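Local coordinates for protein polyhedrin (Simulium ubiquitum cypovirus, PDB 5A9A) that forms the crystalline matrix of the viral polyhedra, the occlusion microcrystals that probably embed and protect cypovirus particles, and binds UTP, at residues V29-K34 with D183-S188; R48-N53 with G60-R65; A54-N59 with G192-N197. All coordinates share one frame; numbering follows the deposited sequence.

Contact 1 of 3, residues V29-K34 with D183-S188; sequences VQDAIK and DNRYSS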
loop_
_atom_site.group_PDB
_atom_site.type_symbol
_atom_site.label_atom_id
_atom_site.label_comp_id
_atom_site.label_asym_id
_atom_site.label_seq_id
_atom_site.Cartn_x
_atom_site.Cartn_y
_atom_site.Cartn_z
ATOM N N VAL A 29 22.712 9.451 -8.765
ATOM C CA VAL A 29 22.283 10.730 -8.210
ATOM C C VAL A 29 21.238 10.454 -7.135
ATOM O O VAL A 29 20.376 9.594 -7.310
ATOM C CB VAL A 29 21.664 11.638 -9.289
ATOM C CG1 VAL A 29 21.139 12.928 -8.669
ATOM C CG2 VAL A 29 22.678 11.940 -10.380
ATOM N N GLN A 30 21.312 11.170 -6.018
ATOM C CA GLN A 30 20.333 10.976 -4.954
ATOM C C GLN A 30 18.931 11.280 -5.474
ATOM O O GLN A 30 18.715 12.264 -6.183
ATOM C CB GLN A 30 20.666 11.834 -3.731
ATOM C CG GLN A 30 21.829 11.295 -2.904
ATOM C CD GLN A 30 21.524 9.940 -2.284
ATOM O OE1 GLN A 30 20.636 9.816 -1.441
ATOM N NE2 GLN A 30 22.258 8.916 -2.707
ATOM N N ASP A 31 17.989 10.413 -5.116
ATOM C CA ASP A 31 16.613 10.471 -5.616
ATOM C C ASP A 31 16.485 10.018 -7.073
ATOM O O ASP A 31 15.452 10.228 -7.710
ATOM C CB ASP A 31 16.005 11.862 -5.428
ATOM C CG ASP A 31 15.252 11.992 -4.112
ATOM O OD1 ASP A 31 15.408 11.101 -3.252
ATOM O OD2 ASP A 31 14.510 12.979 -3.930
ATOM N N ALA A 32 17.534 9.393 -7.598
ATOM C CA ALA A 32 17.421 8.689 -8.868
ATOM C C ALA A 32 16.553 7.457 -8.643
ATOM O O ALA A 32 16.467 6.947 -7.528
ATOM C CB ALA A 32 18.788 8.291 -9.388
ATOM N N ILE A 33 15.906 6.983 -9.700
ATOM C CA ILE A 33 15.020 5.832 -9.591
ATOM C C ILE A 33 15.793 4.520 -9.495
ATOM O O ILE A 33 16.825 4.343 -10.140
ATOM C CB ILE A 33 14.057 5.758 -10.796
ATOM C CG1 ILE A 33 12.961 6.822 -10.667
ATOM C CG2 ILE A 33 13.435 4.372 -10.907
ATOM C CD1 ILE A 33 12.038 6.614 -9.482
ATOM N N LYS A 34 15.282 3.610 -8.672
ATOM C CA LYS A 34 15.757 2.232 -8.642
ATOM C C LYS A 34 14.667 1.371 -9.257
ATOM O O LYS A 34 13.487 1.696 -9.135
ATOM C CB LYS A 34 16.042 1.775 -7.208
ATOM C CG LYS A 34 17.291 2.395 -6.582
ATOM C CD LYS A 34 17.063 3.850 -6.205
ATOM C CE LYS A 34 18.357 4.532 -5.787
ATOM N NZ LYS A 34 18.163 5.996 -5.610
ATOM N N ASP A 183 26.140 10.656 4.307
ATOM C CA ASP A 183 24.975 11.486 4.590
ATOM C C ASP A 183 23.719 10.634 4.707
ATOM O O ASP A 183 23.101 10.280 3.704
ATOM C CB ASP A 183 24.772 12.543 3.506
ATOM C CG ASP A 183 23.636 13.501 3.835
ATOM O OD1 ASP A 183 22.917 13.261 4.827
ATOM O OD2 ASP A 183 23.456 14.498 3.105
ATOM N N ASN A 184 23.341 10.315 5.938
ATOM C CA ASN A 184 22.120 9.565 6.188
ATOM C C ASN A 184 20.905 10.457 5.995
ATOM O O ASN A 184 20.653 11.353 6.798
ATOM C CB ASN A 184 22.125 9.008 7.609
ATOM C CG ASN A 184 20.914 8.153 7.902
ATOM O OD1 ASN A 184 20.150 7.810 6.999
ATOM N ND2 ASN A 184 20.735 7.793 9.170
ATOM N N ARG A 185 20.149 10.213 4.928
ATOM C CA ARG A 185 18.981 11.036 4.632
ATOM C C ARG A 185 17.797 10.702 5.537
ATOM O O ARG A 185 16.728 11.297 5.420
ATOM C CB ARG A 185 18.593 10.915 3.158
ATOM C CG ARG A 185 19.477 11.755 2.247
ATOM C CD ARG A 185 19.164 11.523 0.782
ATOM N NE ARG A 185 17.855 12.046 0.403
ATOM C CZ ARG A 185 17.209 11.700 -0.707
ATOM N NH1 ARG A 185 17.740 10.813 -1.540
ATOM N NH2 ARG A 185 16.020 12.229 -0.976
ATOM N N TYR A 186 17.995 9.756 6.448
ATOM C CA TYR A 186 17.010 9.507 7.493
ATOM C C TYR A 186 17.298 10.395 8.693
ATOM O O TYR A 186 16.701 10.242 9.756
ATOM C CB TYR A 186 16.980 8.027 7.862
ATOM C CG TYR A 186 16.382 7.218 6.746
ATOM C CD1 TYR A 186 15.007 7.178 6.564
ATOM C CD2 TYR A 186 17.187 6.531 5.846
ATOM C CE1 TYR A 186 14.446 6.462 5.532
ATOM C CE2 TYR A 186 16.634 5.806 4.810
ATOM C CZ TYR A 186 15.263 5.781 4.657
ATOM O OH TYR A 186 14.707 5.063 3.626
ATOM N N SER A 187 18.227 11.328 8.496
ATOM C CA SER A 187 18.444 12.423 9.429
ATOM C C SER A 187 17.269 13.389 9.341
ATOM O O SER A 187 16.497 13.350 8.383
ATOM C CB SER A 187 19.747 13.149 9.089
ATOM O OG SER A 187 20.864 12.303 9.291
ATOM N N SER A 188 17.140 14.259 10.338
ATOM C CA SER A 188 16.004 15.176 10.418
ATOM C C SER A 188 15.947 16.167 9.253
ATOM O O SER A 188 14.872 16.660 8.912
ATOM C CB SER A 188 16.039 15.939 11.745
ATOM O OG SER A 188 16.028 15.044 12.845
HETATM O O HOH W 1 22.427 10.807 1.076
#

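Contact 2 of 3, residues R48-N53 with G60-R65; sequences RLIDYN and GYFNWR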
loop_
_atom_site.group_PDB
_atom_site.type_symbol
_atom_site.label_atom_id
_atom_site.label_comp_id
_atom_site.label_asym_id
_atom_site.label_seq_id
_atom_site.Cartn_x
_atom_site.Cartn_y
_atom_site.Cartn_z
ATOM N N ARG A 48 5.447 -14.387 -15.506
ATOM C CA ARG A 48 4.670 -13.240 -15.066
ATOM C C ARG A 48 5.631 -12.268 -14.398
ATOM O O ARG A 48 6.281 -12.614 -13.412
ATOM C CB ARG A 48 3.574 -13.663 -14.090
ATOM C CG ARG A 48 2.619 -12.543 -13.715
ATOM C CD ARG A 48 1.524 -13.037 -12.784
ATOM N NE ARG A 48 2.064 -13.544 -11.526
ATOM C CZ ARG A 48 1.708 -13.113 -10.318
ATOM N NH1 ARG A 48 0.777 -12.175 -10.179
ATOM N NH2 ARG A 48 2.267 -13.644 -9.238
ATOM N N LEU A 49 5.723 -11.060 -14.944
ATOM C CA LEU A 49 6.729 -10.097 -14.510
ATOM C C LEU A 49 6.091 -8.883 -13.852
ATOM O O LEU A 49 5.202 -8.248 -14.421
ATOM C CB LEU A 49 7.582 -9.663 -15.707
ATOM C CG LEU A 49 8.797 -8.778 -15.410
ATOM C CD1 LEU A 49 9.852 -8.957 -16.489
ATOM C CD2 LEU A 49 8.400 -7.315 -15.281
ATOM N N ILE A 50 6.552 -8.560 -12.649
ATOM C CA ILE A 50 6.052 -7.393 -11.933
ATOM C C ILE A 50 7.155 -6.356 -11.780
ATOM O O ILE A 50 8.185 -6.608 -11.156
ATOM C CB ILE A 50 5.485 -7.766 -10.556
ATOM C CG1 ILE A 50 4.420 -8.857 -10.707
ATOM C CG2 ILE A 50 4.891 -6.543 -9.878
ATOM C CD1 ILE A 50 4.979 -10.265 -10.694
ATOM N N ASP A 51 6.912 -5.182 -12.350
ATOM C CA ASP A 51 7.921 -4.138 -12.459
ATOM C C ASP A 51 7.739 -3.074 -11.378
ATOM O O ASP A 51 6.692 -2.431 -11.299
ATOM C CB ASP A 51 7.836 -3.511 -13.855
ATOM C CG ASP A 51 8.722 -2.290 -14.010
ATOM O OD1 ASP A 51 9.778 -2.230 -13.353
ATOM O OD2 ASP A 51 8.359 -1.387 -14.796
ATOM N N TYR A 52 8.766 -2.897 -10.550
ATOM C CA TYR A 52 8.731 -1.929 -9.456
ATOM C C TYR A 52 9.715 -0.793 -9.704
ATOM O O TYR A 52 10.787 -1.005 -10.274
ATOM C CB TYR A 52 9.124 -2.587 -8.128
ATOM C CG TYR A 52 8.130 -3.567 -7.541
ATOM C CD1 TYR A 52 8.130 -4.900 -7.923
ATOM C CD2 TYR A 52 7.224 -3.166 -6.567
ATOM C CE1 TYR A 52 7.233 -5.803 -7.375
ATOM C CE2 TYR A 52 6.326 -4.059 -6.013
ATOM C CZ TYR A 52 6.336 -5.376 -6.420
ATOM O OH TYR A 52 5.447 -6.268 -5.868
ATOM N N ASN A 53 9.361 0.409 -9.264
ATOM C CA ASN A 53 10.327 1.502 -9.215
ATOM C C ASN A 53 10.077 2.427 -8.025
ATOM O O ASN A 53 8.938 2.609 -7.590
ATOM C CB ASN A 53 10.353 2.292 -10.534
ATOM C CG ASN A 53 9.260 3.350 -10.617
ATOM O OD1 ASN A 53 9.264 4.327 -9.868
ATOM N ND2 ASN A 53 8.337 3.172 -11.551
ATOM N N GLY A 60 8.233 -4.622 -0.357
ATOM C CA GLY A 60 6.914 -5.123 -0.670
ATOM C C GLY A 60 6.872 -6.615 -0.441
ATOM O O GLY A 60 7.804 -7.194 0.120
ATOM N N TYR A 61 5.793 -7.244 -0.887
ATOM C CA TYR A 61 5.607 -8.660 -0.643
ATOM C C TYR A 61 4.642 -9.261 -1.644
ATOM O O TYR A 61 3.923 -8.552 -2.346
ATOM C CB TYR A 61 5.032 -8.870 0.757
ATOM C CG TYR A 61 3.625 -8.329 0.884
ATOM C CD1 TYR A 61 3.401 -6.979 1.113
ATOM C CD2 TYR A 61 2.525 -9.162 0.753
ATOM C CE1 TYR A 61 2.121 -6.476 1.219
ATOM C CE2 TYR A 61 1.239 -8.670 0.861
ATOM C CZ TYR A 61 1.044 -7.326 1.094
ATOM O OH TYR A 61 -0.234 -6.824 1.199
ATOM N N PHE A 62 4.645 -10.585 -1.697
ATOM C CA PHE A 62 3.594 -11.338 -2.349
ATOM C C PHE A 62 3.067 -12.312 -1.317
ATOM O O PHE A 62 3.802 -13.197 -0.882
ATOM C CB PHE A 62 4.147 -12.115 -3.546
ATOM C CG PHE A 62 4.506 -11.252 -4.721
ATOM C CD1 PHE A 62 5.626 -10.436 -4.685
ATOM C CD2 PHE A 62 3.728 -11.266 -5.864
ATOM C CE1 PHE A 62 5.958 -9.645 -5.768
ATOM C CE2 PHE A 62 4.057 -10.479 -6.953
ATOM C CZ PHE A 62 5.172 -9.665 -6.901
ATOM N N ASN A 63 1.816 -12.154 -0.896
ATOM C CA ASN A 63 1.220 -13.149 -0.014
ATOM C C ASN A 63 0.982 -14.395 -0.847
ATOM O O ASN A 63 1.203 -14.369 -2.057
ATOM C CB ASN A 63 -0.069 -12.641 0.640
ATOM C CG ASN A 63 -1.178 -12.353 -0.363
ATOM O OD1 ASN A 63 -1.268 -12.981 -1.418
ATOM N ND2 ASN A 63 -2.038 -11.402 -0.023
ATOM N N TRP A 64 0.548 -15.484 -0.223
ATOM C CA TRP A 64 0.439 -16.743 -0.948
ATOM C C TRP A 64 -0.409 -16.588 -2.210
ATOM O O TRP A 64 -0.018 -17.031 -3.288
ATOM C CB TRP A 64 -0.146 -17.847 -0.069
ATOM C CG TRP A 64 -0.211 -19.148 -0.793
ATOM C CD1 TRP A 64 0.756 -20.104 -0.842
ATOM C CD2 TRP A 64 -1.290 -19.625 -1.604
ATOM N NE1 TRP A 64 0.347 -21.152 -1.628
ATOM C CE2 TRP A 64 -0.908 -20.883 -2.107
ATOM C CE3 TRP A 64 -2.544 -19.112 -1.950
ATOM C CZ2 TRP A 64 -1.732 -21.637 -2.938
ATOM C CZ3 TRP A 64 -3.365 -19.865 -2.772
ATOM C CH2 TRP A 64 -2.956 -21.114 -3.255
ATOM N N ARG A 65 -1.568 -15.954 -2.067
ATOM C CA ARG A 65 -2.487 -15.774 -3.185
ATOM C C ARG A 65 -1.840 -14.972 -4.308
ATOM O O ARG A 65 -2.088 -15.229 -5.486
ATOM C CB ARG A 65 -3.756 -15.064 -2.710
ATOM C CG ARG A 65 -4.912 -15.120 -3.696
ATOM C CD ARG A 65 -5.490 -16.526 -3.795
ATOM N NE ARG A 65 -6.675 -16.559 -4.650
ATOM C CZ ARG A 65 -7.887 -16.948 -4.259
ATOM N NH1 ARG A 65 -8.097 -17.375 -3.021
ATOM N NH2 ARG A 65 -8.893 -16.928 -5.124
#

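Contact 3 of 3, residues A54-N59 with G192-N197; sequences APEFIN and GQVIQN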
loop_
_atom_site.group_PDB
_atom_site.type_symbol
_atom_site.label_atom_id
_atom_site.label_comp_id
_atom_site.label_asym_id
_atom_site.label_seq_id
_atom_site.Cartn_x
_atom_site.Cartn_y
_atom_site.Cartn_z
ATOM N N ALA A 54 11.156 2.987 -7.488
ATOM C CA ALA A 54 11.069 3.931 -6.379
ATOM C C ALA A 54 12.403 4.654 -6.222
ATOM O O ALA A 54 13.444 4.138 -6.628
ATOM C CB ALA A 54 10.701 3.217 -5.093
ATOM N N PRO A 55 12.374 5.866 -5.653
ATOM C CA PRO A 55 13.600 6.656 -5.505
ATOM C C PRO A 55 14.333 6.461 -4.174
ATOM O O PRO A 55 15.514 6.807 -4.102
ATOM C CB PRO A 55 13.094 8.093 -5.631
ATOM C CG PRO A 55 11.715 8.045 -5.067
ATOM C CD PRO A 55 11.169 6.661 -5.355
ATOM N N GLU A 56 13.669 5.928 -3.149
ATOM C CA GLU A 56 14.327 5.719 -1.858
ATOM C C GLU A 56 14.566 4.234 -1.569
ATOM O O GLU A 56 15.690 3.820 -1.294
ATOM C CB GLU A 56 13.521 6.349 -0.719
ATOM C CG GLU A 56 12.933 7.714 -1.040
ATOM C CD GLU A 56 13.964 8.691 -1.573
ATOM O OE1 GLU A 56 15.167 8.526 -1.275
ATOM O OE2 GLU A 56 13.566 9.628 -2.295
ATOM N N PHE A 57 13.506 3.435 -1.620
ATOM C CA PHE A 57 13.640 1.991 -1.434
ATOM C C PHE A 57 12.447 1.239 -2.001
ATOM O O PHE A 57 11.313 1.703 -1.915
ATOM C CB PHE A 57 13.824 1.637 0.049
ATOM C CG PHE A 57 12.712 2.116 0.937
ATOM C CD1 PHE A 57 11.597 1.324 1.164
ATOM C CD2 PHE A 57 12.790 3.350 1.562
ATOM C CE1 PHE A 57 10.572 1.763 1.988
ATOM C CE2 PHE A 57 11.773 3.793 2.388
ATOM C CZ PHE A 57 10.662 3.001 2.601
ATOM N N ILE A 58 12.718 0.078 -2.592
ATOM C CA ILE A 58 11.660 -0.808 -3.058
ATOM C C ILE A 58 11.509 -1.977 -2.103
ATOM O O ILE A 58 12.322 -2.901 -2.106
ATOM C CB ILE A 58 11.954 -1.384 -4.455
ATOM C CG1 ILE A 58 12.040 -0.265 -5.493
ATOM C CG2 ILE A 58 10.868 -2.379 -4.849
ATOM C CD1 ILE A 58 12.553 -0.731 -6.839
ATOM N N ASN A 59 10.478 -1.925 -1.271
ATOM C CA ASN A 59 10.090 -3.088 -0.494
ATOM C C ASN A 59 8.650 -3.451 -0.813
ATOM O O ASN A 59 7.934 -2.693 -1.470
ATOM C CB ASN A 59 10.290 -2.860 1.009
ATOM C CG ASN A 59 9.403 -1.768 1.564
ATOM O OD1 ASN A 59 8.493 -1.285 0.893
ATOM N ND2 ASN A 59 9.662 -1.379 2.809
ATOM N N GLY A 192 11.882 13.778 5.833
ATOM C CA GLY A 192 10.558 14.123 5.340
ATOM C C GLY A 192 10.449 13.878 3.842
ATOM O O GLY A 192 9.490 13.278 3.354
ATOM N N GLN A 193 11.453 14.343 3.110
ATOM C CA GLN A 193 11.487 14.189 1.661
ATOM C C GLN A 193 11.603 12.720 1.251
ATOM O O GLN A 193 10.948 12.277 0.308
ATOM C CB GLN A 193 12.651 14.989 1.079
ATOM C CG GLN A 193 12.917 14.726 -0.395
ATOM C CD GLN A 193 14.047 15.577 -0.934
ATOM O OE1 GLN A 193 14.330 16.656 -0.409
ATOM N NE2 GLN A 193 14.706 15.094 -1.983
ATOM N N VAL A 194 12.440 11.967 1.956
ATOM C CA VAL A 194 12.603 10.547 1.661
ATOM C C VAL A 194 11.268 9.817 1.805
ATOM O O VAL A 194 10.862 9.068 0.917
ATOM C CB VAL A 194 13.645 9.887 2.586
ATOM C CG1 VAL A 194 13.615 8.368 2.430
ATOM C CG2 VAL A 194 15.039 10.423 2.291
ATOM N N ILE A 195 10.583 10.051 2.920
ATOM C CA ILE A 195 9.319 9.378 3.202
ATOM C C ILE A 195 8.246 9.724 2.170
ATOM O O ILE A 195 7.564 8.836 1.659
ATOM C CB ILE A 195 8.799 9.734 4.606
ATOM C CG1 ILE A 195 9.703 9.113 5.672
ATOM C CG2 ILE A 195 7.367 9.246 4.783
ATOM C CD1 ILE A 195 9.493 9.676 7.062
ATOM N N GLN A 196 8.104 11.010 1.865
ATOM C CA GLN A 196 7.039 11.468 0.981
ATOM C C GLN A 196 7.350 11.188 -0.487
ATOM O O GLN A 196 6.441 11.098 -1.308
ATOM C CB GLN A 196 6.785 12.961 1.191
ATOM C CG GLN A 196 6.247 13.301 2.569
ATOM C CD GLN A 196 5.932 14.775 2.729
ATOM O OE1 GLN A 196 6.416 15.612 1.971
ATOM N NE2 GLN A 196 5.108 15.100 3.716
ATOM N N ASN A 197 8.631 11.049 -0.816
ATOM C CA ASN A 197 9.032 10.754 -2.188
ATOM C C ASN A 197 8.967 9.269 -2.517
ATOM O O ASN A 197 8.883 8.893 -3.686
ATOM C CB ASN A 197 10.449 11.262 -2.461
ATOM C CG ASN A 197 10.474 12.691 -2.967
ATOM O OD1 ASN A 197 9.451 13.375 -2.986
ATOM N ND2 ASN A 197 11.648 13.148 -3.382
#

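Contact 1 of 3, residues V29-K34 with D183-S188
Arg185 reaches across to Asp31 and Gln30, and its guanidinium carries the whole contact between two irregular loops. The ionic part is a salt bridge in which both terminal nitrogens converge on a single oxygen: NH2 of Arg185 lies 2.6 Å from OD1 of Asp31, and NH1 of Arg185 lies 2.9 Å from that same OD1. The oxygen sits in the guanidinium plane, yet both nitrogens approach it from one face of the carboxylate, so this is not the flat two-oxygen pairing of a textbook bridge. The bond to the neutral amide, from Arg185 NH1 to Gln30 OE1, is nearly straight (163°) and 3.1 Å long. Here the amide plane is turned almost perpendicular (86°) to the guanidinium, whose edge it meets, and the donor comes from above the carbonyl plane. A bend at chi3 (69°) turns the otherwise extended arginine end-on to these acceptors. A water donates to the Asp183 carbonyl O at 2.8 Å and more weakly to Gln30 OE1. Within the loops, a type II turn spans Val29 to Ala32, while Asn184 OD1 accepts from Tyr186 N in an Asx turn. Asp31 OD2 turns to Gln193 NE2, and Gln30 NE2 to the carbonyl of Arg178. Glu56 brings a second carboxylate close to Asp31; the pair may share a proton, and Arg185 would probably offset whatever negative charge remains.

Contact 2 of 3, residues R48-N53 with G60-R65
Facing-sheet packing through large side chains joins Phe62 to Ile50 and Tyr52, between strand 47-54 of the six-stranded sheet and strand 57-62 at the border of the four-stranded one. The strands are consecutive in the chain and run nearly antiparallel (169°), but the axes of 48-53 and 60-62 come no closer than 11.2 Å and no hydrogen bond links them: they form a beta arch, not a hairpin. Phe62 bridges the gap. Its CZ meets CD1 of Ile50 at 3.8 Å, while CG1 of Ile50 lies at the edge of the ring. With CG1, the root of Ile50's longer branch, set beside the backbone N (chi1 -54°), that branch is aimed at the phenyl group. Tyr52 comes from the facing strand and places its OH 3.4 Å from Phe62 CE1, which sits near the plane of the tyrosine ring. Arg48 adds a looser flank, NH2 standing 4.3 Å from Phe62 CE2; the same nitrogen donates to the carbonyl of Asp66. The aromatic cluster extends in both sheets, Phe40 of strand 34-41 meeting Phe62 edge-to-face and Phe173 of strand 170-176 doing so with Tyr52. Beyond the strand's other face, Leu49 packs on helix 211-221, so strand 47-54 lies between that helix and the four-stranded sheet.

Contact 3 of 3, residues A54-N59 with G192-N197
The backbones draw closest where Glu56 meets Val194, their CA atoms 6.2 Å apart, with a second approach between Pro55 and Asn197 at 7.0 Å. The motif is a beta arch: Pro55 and Glu56 make the bend that carries the chain from strand 47-54 of one sheet into strand 57-62 of the other, and helix 191-197 packs against that bend. No hydrogen bond passes between the two segments, so close packing does the work. Glu56 supplies most of it. Its chain is folded at chi2 (-52°), which curls the methylene groups over the helix instead of letting them run straight out. CG of Glu56 touches CG1 of Val194 at 3.6 Å and also comes to 3.2 Å from the Val194 carbonyl O, a carbon-to-oxygen contact at the surface of the helix. Pro55 makes the matching contact one turn later, its CG resting 3.3 Å from the carbonyl O of Asn197. Just beyond the helix, Asn198 fixes the bend in a different manner, its OD1 accepting from the backbone N of both Glu56 and Phe57. The second subunit adds to the site: Trp140 of that subunit donates through NE1 to Asn197 OD1, and Asn59 ND2 of the same neighbour donates to the carbonyl of Gln196. The helix therefore serves the trimer as well as its own chain. Although the Asn197 amide and the Glu56 carboxylate lie only 24° from parallel, they do not pair; ND2 of Asn197 stays 4.2 Å from OE2 of Glu56, and it is the CB of Asn197 that meets OE2, at 3.5 Å.

In the fold
The three contacts illustrate how chemistry varies with place in the fold. Contact 2 lies about 9 Å from the chain centre and is built of aromatic and aliphatic groups between two sheets; contact 1, about 20 Å out, is partly buried and depends on charge and hydrogen bonds. Contact 3 is buried but peripheral, and packs a mix of polar and apolar side chains with no hydrogen bond between its own two segments. Contacts 2 and 3 share strand 57-62, one using its middle and end, the other its start. Contacts 1 and 3 abut directly, centres about 8 Å apart: Asp31 OD1 and Glu56 OE2 come within 2.5 Å, consistent with a shared proton. All three also touch the second subunit.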